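Long-range contacts in serine protease inhibitor 4, isoform B (Drosophila melanogaster, PDB 4P0F), which probably inhibits serine proteases, and perhaps cysteine proteases, as a member of the serpin family, and is seen here in its cleaved form: residues G27-E32 with F278-S283; V124-N129 with D155-E160; L151-V156 with A315-A320. All blocks are in the same frame, centred on the assembly; numbering follows the deposited sequence.

Contact 1 of 3, residues G27-E32 with F278-S283; sequences GQKPGE and FQVELS
Lys29 lays its aliphatic chain across Phe278 in a mixed apolar and polar contact, where the end of helix 6-28 and the turn after it pack on the end of strand 263-281. Lys29 is the first residue past the helix, and a type I turn from it to Glu32 swings the chain round so that Gln28, Lys29 and Glu32 all face the strand. The Lys29 CD methylene comes within 3.8 Å of Phe278 CE1, approaching the ring obliquely. Bends at chi2 (-126°) and chi4 then carry the amino group past the ring to the strand backbone, where Lys29 NZ lies 2.9 Å from Gln279 O and close to the Val280 side chain. Glu32 meets the same corner of the ring from another direction: its OE1 lies in the ring plane at the edge, 3.6 Å from Phe278 CE1, with carboxylate and ring planes 64° apart, so the acidic oxygen faces the slightly positive ring hydrogens. Cutting Lys29 back to an alanine would probably open a gap beside CE1 and CZ of Phe278 and take the charged amino group away from Gln279 O. Toward the helix, Gln28 NE2 touches Val280 CG2 at 3.9 Å, while a water 2.9 Å from Gln28 OE1 and 2.7 Å from Glu281 O lies between side chain and strand. Glu281 itself turns to Ser283, whose OG donates to the syn lone pair of Glu281 OE2, an oxygen that also accepts from Ile316 N. Val280 further rests on Leu25 of helix 6-28, and Phe278 on Ile34. Such packing of the N-terminal helix behind the outermost strand of beta-sheet A belongs to the serpin fold.

Contact 2 of 3, residues V124-N129 with D155-E160; sequences VDFSKN and DVLNSE
The loop leading into helix 129-143, the helix that lies across the front of sheet A in serpins, meets the end of the connection that returns from it to strand 161-174, and Ser127 and Ser159 are where the two backbones come closest. Ser127 OG rests 3.3 Å from Ser159 CB, a plain van der Waals touch at the surface. Deeper in, Phe126 sets its CB 3.4 Å from Asn158 O and turns its ring inward, where Leu157 CD1 meets the ring edge 4.0 Å from Phe126 CD1. One ring face is taken by Val124 CG2 of its own segment, and Ala132, Ile136, Met100 and Val164 pack round it too, so the phenyl group is lodged between helix 129-143 and sheet A. This is the helix F region of the serpin fold: strand 120-124 leads through the turn into the helix, and the long return segment brings the chain to strand 161-174. At the start of the helix, the backbone sets Asn129 CB 3.3 Å from Leu157 O; with CG between backbone N and carbonyl carbon (chi1 54°), the amide is directed to Ala154 O, to which ND2 donates a hydrogen bond. Both loops are folded locally. A type I turn runs from Asp125 to Lys128, and Asn158 forms an Asx turn, its OD1 accepting from Glu160 N at 2.8 Å with the donor 37° above the carbonyl plane. Glu160 continues to a salt bridge with Arg340 on strand 328-341.

Contact 3 of 3, residues L151-V156 with A315-A320; sequences LVPADV and AIIHKA
With its CG set opposite the backbone N (chi1 179°), Leu151 drops CD1 toward the sheet, while Ile317, whose CG1 lies opposite its carbonyl carbon (chi1 -61°), sends CD1 up to meet the segment 151-156. The Ile317 side chain is the centre of the contact: CG2 packs on Leu151, while CD1 reaches mainly to Pro153. CG2 sits 3.4 Å from Leu151 O and 4.2 Å from Leu151 CD1. CD1 meets Pro153 CD tip to tip at 3.6 Å, with Val156 CG2 at 4.4 Å on its flank and the backbone of Val152 close by. Next along the strand on the same face, Lys319 and Leu151 slide past each other in opposite directions, Leu151 CD1 touching Lys319 CG at 3.9 Å. The lysine chain is extended beyond CG, long enough for NZ to donate to the backbone oxygens of Asp150 and Lys149 and so tie the loop to the strand. His318 points to the other face of the sheet, bonded to Thr335 and to the backbone N of Ser37. Leu151 also lies on Asn137 and Val140 of helix 129-143 and on Ala334 of strand 328-341, which is hydrogen-bonded alongside strand 311-324 and is, as in other cleaved serpins, the inserted reactive loop; the 151-156 loop thus fills the seam between that helix and the front of sheet A.

How the contacts relate
Along the chain the segments run 27-32, 124-129, 151-160, 278-283 and 315-320, so contact 2 falls between the halves of contact 1, while contacts 1 and 3 interleave. Contacts 2 and 3 share Asp155 and Val156; their centres lie about 13 Å apart, contact 2 at the start of helix 129-143 and contact 3 between its return loop and sheet A. Contact 3 is centred about 14 Å from contact 1; strands 263-281 and 311-324 join them. Contacts 1 and 2, about 26 Å between centres, do not touch. Contact 1 lies where helix 6-28 packs on one face of the sheet holding the inserted strand, and contacts 2 and 3 where helix 129-143 and its loops meet the other.

Contact 1 of 3, residues G27-E32 with F278-S283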
ATOM      1  N   GLY A  27       3.329  15.365   0.806  1.00 34.52           N
ATOM      2  CA  GLY A  27       4.196  16.473   0.469  1.00 39.93           C
ATOM      3  C   GLY A  27       4.520  16.510  -1.012  1.00 34.68           C
ATOM      4  O   GLY A  27       4.633  17.584  -1.594  1.00 37.93           O
ATOM      5  N   GLN A  28       4.673  15.338  -1.624  1.00 34.47           N
ATOM      6  CA  GLN A  28       5.043  15.255  -3.036  1.00 34.64           C
ATOM      7  C   GLN A  28       3.832  15.511  -3.939  1.00 37.18           C
ATOM      8  O   GLN A  28       3.983  16.006  -5.056  1.00 44.58           O
ATOM      9  CB  GLN A  28       5.667  13.881  -3.352  1.00 41.54           C
ATOM     10  CG  GLN A  28       6.365  13.797  -4.713  1.00 50.49           C
ATOM     11  CD  GLN A  28       6.852  12.388  -5.066  1.00 43.39           C
ATOM     12  OE1 GLN A  28       7.324  11.641  -4.207  1.00 34.76           O
ATOM     13  NE2 GLN A  28       6.732  12.026  -6.344  1.00 35.34           N
ATOM     14  N   LYS A  29       2.638  15.178  -3.446  1.00 47.87           N
ATOM     15  CA  LYS A  29       1.405  15.268  -4.237  1.00 45.64           C
ATOM     16  C   LYS A  29       0.248  15.836  -3.401  1.00 34.55           C
ATOM     17  O   LYS A  29      -0.696  15.118  -3.069  1.00 37.53           O
ATOM     18  CB  LYS A  29       1.028  13.884  -4.785  1.00 51.24           C
ATOM     19  CG  LYS A  29       2.182  13.133  -5.445  1.00 63.98           C
ATOM     20  CD  LYS A  29       1.851  12.694  -6.858  1.00 71.71           C
ATOM     21  CE  LYS A  29       2.976  11.851  -7.438  1.00 72.61           C
ATOM     22  NZ  LYS A  29       2.474  10.750  -8.303  1.00 63.80           N
ATOM     23  N   PRO A  30       0.310  17.141  -3.073  1.00 38.99           N
ATOM     24  CA  PRO A  30      -0.530  17.779  -2.044  1.00 43.72           C
ATOM     25  C   PRO A  30      -2.047  17.792  -2.288  1.00 67.14           C
ATOM     26  O   PRO A  30      -2.789  17.654  -1.316  1.00 89.50           O
ATOM     27  CB  PRO A  30       0.003  19.219  -2.006  1.00 45.82           C
ATOM     28  CG  PRO A  30       0.702  19.414  -3.304  1.00 49.41           C
ATOM     29  CD  PRO A  30       1.285  18.085  -3.644  1.00 44.98           C
ATOM     30  N   GLY A  31      -2.496  17.955  -3.528  1.00 51.13           N
ATOM     31  CA  GLY A  31      -3.916  18.122  -3.801  1.00 48.82           C
ATOM     32  C   GLY A  31      -4.607  16.898  -4.373  1.00 42.85           C
ATOM     33  O   GLY A  31      -5.686  17.011  -4.958  1.00 59.38           O
ATOM     34  N   GLU A  32      -3.997  15.730  -4.185  1.00 35.27           N
ATOM     35  CA  GLU A  32      -4.449  14.501  -4.831  1.00 31.40           C
ATOM     36  C   GLU A  32      -5.044  13.504  -3.855  1.00 30.15           C
ATOM     37  O   GLU A  32      -4.632  13.431  -2.694  1.00 28.97           O
ATOM     38  CB  GLU A  32      -3.283  13.837  -5.569  1.00 31.70           C
ATOM     39  CG  GLU A  32      -2.845  14.595  -6.812  1.00 54.14           C
ATOM     40  CD  GLU A  32      -1.743  13.882  -7.577  1.00 63.57           C
ATOM     41  OE1 GLU A  32      -1.667  12.639  -7.496  1.00 49.07           O
ATOM     42  OE2 GLU A  32      -0.952  14.569  -8.257  1.00 75.68           O
ATOM     43  N   PHE A 278      -3.977   5.891  -7.986  1.00 18.83           N
ATOM     44  CA  PHE A 278      -2.772   6.638  -7.684  1.00 15.69           C
ATOM     45  C   PHE A 278      -1.567   5.849  -8.154  1.00 17.69           C
ATOM     46  O   PHE A 278      -1.532   4.624  -8.023  1.00 18.65           O
ATOM     47  CB  PHE A 278      -2.683   6.913  -6.182  1.00 16.42           C
ATOM     48  CG  PHE A 278      -1.499   7.742  -5.772  1.00 14.12           C
ATOM     49  CD1 PHE A 278      -1.461   9.101  -6.036  1.00 20.01           C
ATOM     50  CD2 PHE A 278      -0.440   7.168  -5.101  1.00 17.84           C
ATOM     51  CE1 PHE A 278      -0.388   9.861  -5.648  1.00 28.01           C
ATOM     52  CE2 PHE A 278       0.634   7.936  -4.706  1.00 16.53           C
ATOM     53  CZ  PHE A 278       0.662   9.272  -4.981  1.00 20.75           C
ATOM     54  N   GLN A 279      -0.609   6.553  -8.742  1.00 19.12           N
ATOM     55  CA  GLN A 279       0.633   5.923  -9.162  1.00 17.73           C
ATOM     56  C   GLN A 279       1.792   6.855  -8.874  1.00 17.92           C
ATOM     57  O   GLN A 279       1.672   8.078  -9.005  1.00 19.85           O
ATOM     58  CB  GLN A 279       0.590   5.550 -10.635  1.00 20.75           C
ATOM     59  CG  GLN A 279       0.451   6.692 -11.608  1.00 30.96           C
ATOM     60  CD  GLN A 279       0.308   6.195 -13.043  1.00 50.84           C
ATOM     61  OE1 GLN A 279      -0.729   5.652 -13.427  1.00 62.56           O
ATOM     62  NE2 GLN A 279       1.361   6.358 -13.830  1.00 44.63           N
ATOM     63  N   VAL A 280       2.912   6.264  -8.481  1.00 15.57           N
ATOM     64  CA  VAL A 280       4.080   7.023  -8.095  1.00 15.57           C
ATOM     65  C   VAL A 280       5.333   6.174  -8.223  1.00 16.25           C
ATOM     66  O   VAL A 280       5.289   4.956  -8.011  1.00 18.18           O
ATOM     67  CB  VAL A 280       3.954   7.539  -6.637  1.00 17.86           C
ATOM     68  CG1 VAL A 280       3.876   6.379  -5.652  1.00 20.07           C
ATOM     69  CG2 VAL A 280       5.096   8.472  -6.284  1.00 24.41           C
ATOM     70  N   GLU A 281       6.434   6.815  -8.609  1.00 17.60           N
ATOM     71  CA  GLU A 281       7.741   6.186  -8.562  1.00 16.44           C
ATOM     72  C   GLU A 281       8.333   6.603  -7.207  1.00 16.78           C
ATOM     73  O   GLU A 281       8.384   7.795  -6.884  1.00 16.55           O
ATOM     74  CB  GLU A 281       8.614   6.603  -9.761  1.00 18.26           C
ATOM     75  CG  GLU A 281       9.822   5.698 -10.013  1.00 20.38           C
ATOM     76  CD  GLU A 281      10.930   5.905  -9.012  1.00 25.45           C
ATOM     77  OE1 GLU A 281      11.085   7.042  -8.539  1.00 22.72           O
ATOM     78  OE2 GLU A 281      11.656   4.936  -8.708  1.00 24.23           O
ATOM     79  N   LEU A 282       8.720   5.618  -6.403  1.00 15.14           N
ATOM     80  CA  LEU A 282       8.970   5.832  -4.971  1.00 14.28           C
ATOM     81  C   LEU A 282      10.426   6.138  -4.594  1.00 17.32           C
ATOM     82  O   LEU A 282      10.741   6.213  -3.409  1.00 17.42           O
ATOM     83  CB  LEU A 282       8.507   4.600  -4.187  1.00 12.40           C
ATOM     84  CG  LEU A 282       6.997   4.428  -4.007  1.00 17.03           C
ATOM     85  CD1 LEU A 282       6.687   3.084  -3.409  1.00 15.25           C
ATOM     86  CD2 LEU A 282       6.436   5.530  -3.110  1.00 20.57           C
ATOM     87  N   SER A 283      11.309   6.334  -5.578  1.00 17.79           N
ATOM     88  CA  SER A 283      12.720   6.589  -5.277  1.00 16.74           C
ATOM     89  C   SER A 283      12.900   7.788  -4.353  1.00 15.95           C
ATOM     90  O   SER A 283      13.676   7.739  -3.396  1.00 18.44           O
ATOM     91  CB  SER A 283      13.522   6.829  -6.563  1.00 19.48           C
ATOM     92  OG  SER A 283      13.625   5.635  -7.315  1.00 31.96           O
TER
HETATM   93  O   HOH W   1       8.813   9.215  -4.580  1.00 20.48           O

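Contact 2 of 3, residues V124-N129 with D155-E160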
ATOM      1  N   VAL A 124      12.917 -13.949 -17.840  1.00 21.04           N
ATOM      2  CA  VAL A 124      12.428 -13.127 -18.950  1.00 21.64           C
ATOM      3  C   VAL A 124      13.593 -12.477 -19.690  1.00 26.08           C
ATOM      4  O   VAL A 124      14.691 -12.364 -19.147  1.00 24.67           O
ATOM      5  CB  VAL A 124      11.455 -12.017 -18.464  1.00 26.03           C
ATOM      6  CG1 VAL A 124      10.258 -12.623 -17.734  1.00 24.52           C
ATOM      7  CG2 VAL A 124      12.174 -11.016 -17.573  1.00 23.14           C
ATOM      8  N   ASP A 125      13.350 -12.050 -20.927  1.00 22.83           N
ATOM      9  CA  ASP A 125      14.373 -11.392 -21.735  1.00 24.80           C
ATOM     10  C   ASP A 125      14.162  -9.881 -21.710  1.00 22.80           C
ATOM     11  O   ASP A 125      13.354  -9.351 -22.476  1.00 24.14           O
ATOM     12  CB  ASP A 125      14.338 -11.920 -23.173  1.00 28.09           C
ATOM     13  CG  ASP A 125      15.457 -11.364 -24.030  1.00 33.15           C
ATOM     14  OD1 ASP A 125      16.178 -10.461 -23.570  1.00 29.78           O
ATOM     15  OD2 ASP A 125      15.609 -11.825 -25.181  1.00 32.65           O
ATOM     16  N   PHE A 126      14.871  -9.185 -20.823  1.00 21.79           N
ATOM     17  CA  PHE A 126      14.695  -7.735 -20.673  1.00 23.72           C
ATOM     18  C   PHE A 126      15.205  -6.923 -21.870  1.00 22.71           C
ATOM     19  O   PHE A 126      14.846  -5.756 -22.020  1.00 25.28           O
ATOM     20  CB  PHE A 126      15.383  -7.243 -19.394  1.00 20.39           C
ATOM     21  CG  PHE A 126      14.661  -7.628 -18.121  1.00 19.10           C
ATOM     22  CD1 PHE A 126      13.367  -7.191 -17.868  1.00 18.52           C
ATOM     23  CD2 PHE A 126      15.298  -8.396 -17.154  1.00 18.65           C
ATOM     24  CE1 PHE A 126      12.726  -7.533 -16.693  1.00 20.18           C
ATOM     25  CE2 PHE A 126      14.659  -8.750 -15.983  1.00 20.28           C
ATOM     26  CZ  PHE A 126      13.368  -8.318 -15.750  1.00 19.84           C
ATOM     27  N   SER A 127      16.034  -7.523 -22.718  1.00 23.93           N
ATOM     28  CA  SER A 127      16.451  -6.861 -23.953  1.00 25.48           C
ATOM     29  C   SER A 127      15.248  -6.685 -24.867  1.00 28.35           C
ATOM     30  O   SER A 127      15.158  -5.715 -25.625  1.00 29.11           O
ATOM     31  CB  SER A 127      17.544  -7.660 -24.663  1.00 30.83           C
ATOM     32  OG  SER A 127      18.688  -7.744 -23.834  1.00 34.40           O
ATOM     33  N   LYS A 128      14.326  -7.638 -24.792  1.00 25.80           N
ATOM     34  CA  LYS A 128      13.046  -7.507 -25.470  1.00 27.13           C
ATOM     35  C   LYS A 128      12.095  -6.893 -24.464  1.00 27.16           C
ATOM     36  O   LYS A 128      11.242  -7.571 -23.895  1.00 24.40           O
ATOM     37  CB  LYS A 128      12.535  -8.854 -25.962  1.00 27.12           C
ATOM     38  CG  LYS A 128      13.400  -9.484 -27.042  1.00 29.22           C
ATOM     39  CD  LYS A 128      12.933 -10.889 -27.366  1.00 32.55           C
ATOM     40  CE  LYS A 128      13.834 -11.533 -28.418  1.00 55.55           C
ATOM     41  NZ  LYS A 128      13.502 -12.966 -28.651  1.00 60.60           N
ATOM     42  N   ASN A 129      12.270  -5.600 -24.236  1.00 24.69           N
ATOM     43  CA  ASN A 129      11.709  -4.970 -23.053  1.00 23.29           C
ATOM     44  C   ASN A 129      10.188  -4.814 -23.123  1.00 24.06           C
ATOM     45  O   ASN A 129       9.521  -4.819 -22.090  1.00 22.15           O
ATOM     46  CB  ASN A 129      12.379  -3.617 -22.808  1.00 23.81           C
ATOM     47  CG  ASN A 129      12.316  -2.705 -24.003  1.00 24.94           C
ATOM     48  OD1 ASN A 129      12.526  -3.132 -25.137  1.00 30.48           O
ATOM     49  ND2 ASN A 129      12.041  -1.431 -23.755  1.00 25.93           N
ATOM     50  N   ASP A 155       9.721   1.193 -20.991  1.00 20.60           N
ATOM     51  CA  ASP A 155      10.822   2.131 -21.178  1.00 22.46           C
ATOM     52  C   ASP A 155      11.711   2.296 -19.936  1.00 22.94           C
ATOM     53  O   ASP A 155      12.684   3.053 -19.988  1.00 22.99           O
ATOM     54  CB  ASP A 155      10.321   3.509 -21.677  1.00 24.39           C
ATOM     55  CG  ASP A 155       9.381   4.239 -20.715  1.00 24.45           C
ATOM     56  OD1 ASP A 155       9.227   3.882 -19.528  1.00 23.82           O
ATOM     57  OD2 ASP A 155       8.796   5.244 -21.181  1.00 27.63           O
ATOM     58  N   VAL A 156      11.434   1.565 -18.859  1.00 18.77           N
ATOM     59  CA  VAL A 156      12.399   1.511 -17.738  1.00 20.57           C
ATOM     60  C   VAL A 156      13.164   0.191 -17.689  1.00 22.12           C
ATOM     61  O   VAL A 156      13.949  -0.034 -16.762  1.00 21.08           O
ATOM     62  CB  VAL A 156      11.733   1.733 -16.356  1.00 19.91           C
ATOM     63  CG1 VAL A 156      11.010   3.058 -16.327  1.00 23.29           C
ATOM     64  CG2 VAL A 156      10.811   0.589 -15.980  1.00 20.39           C
ATOM     65  N   LEU A 157      12.946  -0.655 -18.694  1.00 20.68           N
ATOM     66  CA  LEU A 157      13.617  -1.945 -18.817  1.00 19.20           C
ATOM     67  C   LEU A 157      14.503  -1.956 -20.052  1.00 19.70           C
ATOM     68  O   LEU A 157      14.116  -1.426 -21.086  1.00 22.70           O
ATOM     69  CB  LEU A 157      12.592  -3.085 -18.910  1.00 18.98           C
ATOM     70  CG  LEU A 157      11.582  -3.188 -17.767  1.00 16.52           C
ATOM     71  CD1 LEU A 157      10.621  -4.352 -17.987  1.00 22.06           C
ATOM     72  CD2 LEU A 157      12.270  -3.326 -16.423  1.00 19.47           C
ATOM     73  N   ASN A 158      15.677  -2.574 -19.943  1.00 21.17           N
ATOM     74  CA  ASN A 158      16.560  -2.760 -21.095  1.00 24.35           C
ATOM     75  C   ASN A 158      17.573  -3.874 -20.832  1.00 22.94           C
ATOM     76  O   ASN A 158      17.444  -4.611 -19.860  1.00 22.06           O
ATOM     77  CB  ASN A 158      17.269  -1.445 -21.456  1.00 25.72           C
ATOM     78  CG  ASN A 158      18.189  -0.926 -20.350  1.00 32.49           C
ATOM     79  OD1 ASN A 158      18.684  -1.679 -19.515  1.00 25.43           O
ATOM     80  ND2 ASN A 158      18.418   0.380 -20.351  1.00 39.14           N
ATOM     81  N   SER A 159      18.581  -4.005 -21.696  1.00 22.78           N
ATOM     82  CA  SER A 159      19.524  -5.112 -21.586  1.00 22.22           C
ATOM     83  C   SER A 159      20.345  -5.089 -20.299  1.00 24.27           C
ATOM     84  O   SER A 159      20.967  -6.093 -19.949  1.00 23.65           O
ATOM     85  CB  SER A 159      20.479  -5.121 -22.788  1.00 27.20           C
ATOM     86  OG  SER A 159      21.176  -3.892 -22.878  1.00 33.33           O
ATOM     87  N   GLU A 160      20.360  -3.950 -19.609  1.00 23.31           N
ATOM     88  CA  GLU A 160      21.055  -3.833 -18.322  1.00 21.21           C
ATOM     89  C   GLU A 160      20.200  -4.296 -17.136  1.00 18.54           C
ATOM     90  O   GLU A 160      20.718  -4.498 -16.043  1.00 19.40           O
ATOM     91  CB  GLU A 160      21.505  -2.388 -18.078  1.00 30.23           C
ATOM     92  CG  GLU A 160      22.516  -1.865 -19.083  1.00 34.51           C
ATOM     93  CD  GLU A 160      23.936  -2.274 -18.745  1.00 57.84           C
ATOM     94  OE1 GLU A 160      24.507  -1.720 -17.777  1.00 45.71           O
ATOM     95  OE2 GLU A 160      24.479  -3.150 -19.446  1.00 60.03           O
TER

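Contact 3 of 3, residues L151-V156 with A315-A320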
ATOM      1  N   LEU A 151       1.876  -1.755 -14.868  1.00 23.62           N
ATOM      2  CA  LEU A 151       2.658  -1.387 -13.683  1.00 17.87           C
ATOM      3  C   LEU A 151       4.063  -0.929 -14.059  1.00 22.58           C
ATOM      4  O   LEU A 151       4.476   0.172 -13.701  1.00 21.08           O
ATOM      5  CB  LEU A 151       2.753  -2.554 -12.696  1.00 17.87           C
ATOM      6  CG  LEU A 151       3.583  -2.256 -11.435  1.00 15.42           C
ATOM      7  CD1 LEU A 151       2.863  -1.274 -10.547  1.00 17.65           C
ATOM      8  CD2 LEU A 151       3.915  -3.512 -10.675  1.00 16.21           C
ATOM      9  N   VAL A 152       4.796  -1.782 -14.773  1.00 18.48           N
ATOM     10  CA  VAL A 152       6.184  -1.503 -15.127  1.00 19.65           C
ATOM     11  C   VAL A 152       6.286  -1.164 -16.604  1.00 26.67           C
ATOM     12  O   VAL A 152       6.128  -2.044 -17.437  1.00 26.96           O
ATOM     13  CB  VAL A 152       7.097  -2.700 -14.814  1.00 22.51           C
ATOM     14  CG1 VAL A 152       8.553  -2.346 -15.098  1.00 20.67           C
ATOM     15  CG2 VAL A 152       6.921  -3.131 -13.365  1.00 20.61           C
ATOM     16  N   PRO A 153       6.542   0.112 -16.937  1.00 20.22           N
ATOM     17  CA  PRO A 153       6.594   0.458 -18.365  1.00 21.21           C
ATOM     18  C   PRO A 153       7.791  -0.155 -19.054  1.00 21.88           C
ATOM     19  O   PRO A 153       8.839  -0.324 -18.428  1.00 21.44           O
ATOM     20  CB  PRO A 153       6.706   1.988 -18.370  1.00 28.61           C
ATOM     21  CG  PRO A 153       6.440   2.429 -16.978  1.00 32.45           C
ATOM     22  CD  PRO A 153       6.769   1.288 -16.081  1.00 21.61           C
ATOM     23  N   ALA A 154       7.649  -0.467 -20.336  1.00 18.48           N
ATOM     24  CA  ALA A 154       8.739  -1.041 -21.098  1.00 21.74           C
ATOM     25  C   ALA A 154       9.947  -0.118 -21.090  1.00 22.10           C
ATOM     26  O   ALA A 154      11.081  -0.595 -21.143  1.00 22.49           O
ATOM     27  CB  ALA A 154       8.301  -1.322 -22.528  1.00 23.29           C
ATOM     28  N   ASP A 155       9.721   1.193 -20.991  1.00 20.60           N
ATOM     29  CA  ASP A 155      10.822   2.131 -21.178  1.00 22.46           C
ATOM     30  C   ASP A 155      11.711   2.296 -19.936  1.00 22.94           C
ATOM     31  O   ASP A 155      12.684   3.053 -19.988  1.00 22.99           O
ATOM     32  CB  ASP A 155      10.321   3.509 -21.677  1.00 24.39           C
ATOM     33  CG  ASP A 155       9.381   4.239 -20.715  1.00 24.45           C
ATOM     34  OD1 ASP A 155       9.227   3.882 -19.528  1.00 23.82           O
ATOM     35  OD2 ASP A 155       8.796   5.244 -21.181  1.00 27.63           O
ATOM     36  N   VAL A 156      11.434   1.565 -18.859  1.00 18.77           N
ATOM     37  CA  VAL A 156      12.399   1.511 -17.738  1.00 20.57           C
ATOM     38  C   VAL A 156      13.164   0.191 -17.689  1.00 22.12           C
ATOM     39  O   VAL A 156      13.949  -0.034 -16.762  1.00 21.08           O
ATOM     40  CB  VAL A 156      11.733   1.733 -16.356  1.00 19.91           C
ATOM     41  CG1 VAL A 156      11.010   3.058 -16.327  1.00 23.29           C
ATOM     42  CG2 VAL A 156      10.811   0.589 -15.980  1.00 20.39           C
ATOM     43  N   ALA A 315      14.363   1.667 -10.459  1.00 17.24           N
ATOM     44  CA  ALA A 315      13.012   2.189 -10.279  1.00 17.91           C
ATOM     45  C   ALA A 315      12.247   1.422  -9.219  1.00 16.17           C
ATOM     46  O   ALA A 315      12.424   0.216  -9.059  1.00 17.82           O
ATOM     47  CB  ALA A 315      12.252   2.148 -11.597  1.00 20.33           C
ATOM     48  N   ILE A 316      11.389   2.137  -8.486  1.00 16.99           N
ATOM     49  CA  ILE A 316      10.398   1.513  -7.624  1.00 16.12           C
ATOM     50  C   ILE A 316       9.065   2.129  -8.002  1.00 18.71           C
ATOM     51  O   ILE A 316       8.881   3.326  -7.825  1.00 19.45           O
ATOM     52  CB  ILE A 316      10.649   1.746  -6.116  1.00 16.99           C
ATOM     53  CG1 ILE A 316      12.074   1.357  -5.726  1.00 16.68           C
ATOM     54  CG2 ILE A 316       9.615   0.972  -5.296  1.00 17.25           C
ATOM     55  CD1 ILE A 316      12.403   1.596  -4.247  1.00 21.14           C
ATOM     56  N   ILE A 317       8.163   1.333  -8.568  1.00 16.15           N
ATOM     57  CA  ILE A 317       6.894   1.862  -9.064  1.00 15.43           C
ATOM     58  C   ILE A 317       5.752   1.275  -8.252  1.00 16.55           C
ATOM     59  O   ILE A 317       5.698   0.076  -8.026  1.00 15.48           O
ATOM     60  CB  ILE A 317       6.697   1.547 -10.559  1.00 18.25           C
ATOM     61  CG1 ILE A 317       7.811   2.198 -11.383  1.00 21.37           C
ATOM     62  CG2 ILE A 317       5.350   2.053 -11.027  1.00 22.01           C
ATOM     63  CD1 ILE A 317       8.001   1.595 -12.757  1.00 23.48           C
ATOM     64  N   HIS A 318       4.845   2.136  -7.804  1.00 14.82           N
ATOM     65  CA  HIS A 318       3.697   1.696  -7.040  1.00 14.49           C
ATOM     66  C   HIS A 318       2.444   2.231  -7.677  1.00 14.05           C
ATOM     67  O   HIS A 318       2.378   3.408  -8.035  1.00 15.09           O
ATOM     68  CB  HIS A 318       3.788   2.168  -5.594  1.00 15.93           C
ATOM     69  CG  HIS A 318       2.707   1.629  -4.713  1.00 12.63           C
ATOM     70  ND1 HIS A 318       2.685   0.324  -4.273  1.00 13.83           N
ATOM     71  CD2 HIS A 318       1.616   2.224  -4.174  1.00 15.49           C
ATOM     72  CE1 HIS A 318       1.634   0.141  -3.495  1.00 18.79           C
ATOM     73  NE2 HIS A 318       0.966   1.277  -3.423  1.00 15.83           N
ATOM     74  N   LYS A 319       1.460   1.357  -7.817  1.00 13.15           N
ATOM     75  CA  LYS A 319       0.150   1.756  -8.325  1.00 14.28           C
ATOM     76  C   LYS A 319      -0.925   1.169  -7.444  1.00 18.30           C
ATOM     77  O   LYS A 319      -0.814   0.028  -7.013  1.00 16.96           O
ATOM     78  CB  LYS A 319      -0.045   1.294  -9.765  1.00 18.24           C
ATOM     79  CG  LYS A 319       0.805   2.012 -10.785  1.00 31.05           C
ATOM     80  CD  LYS A 319       0.206   1.854 -12.195  1.00 56.01           C
ATOM     81  CE  LYS A 319       1.126   2.446 -13.264  1.00 64.98           C
ATOM     82  NZ  LYS A 319       0.650   2.283 -14.684  1.00 48.13           N
ATOM     83  N   ALA A 320      -1.978   1.944  -7.193  1.00 16.31           N
ATOM     84  CA  ALA A 320      -3.062   1.481  -6.338  1.00 14.35           C
ATOM     85  C   ALA A 320      -4.417   2.022  -6.808  1.00 16.72           C
ATOM     86  O   ALA A 320      -4.502   3.024  -7.524  1.00 16.09           O
ATOM     87  CB  ALA A 320      -2.795   1.870  -4.902  1.00 14.60           C
TER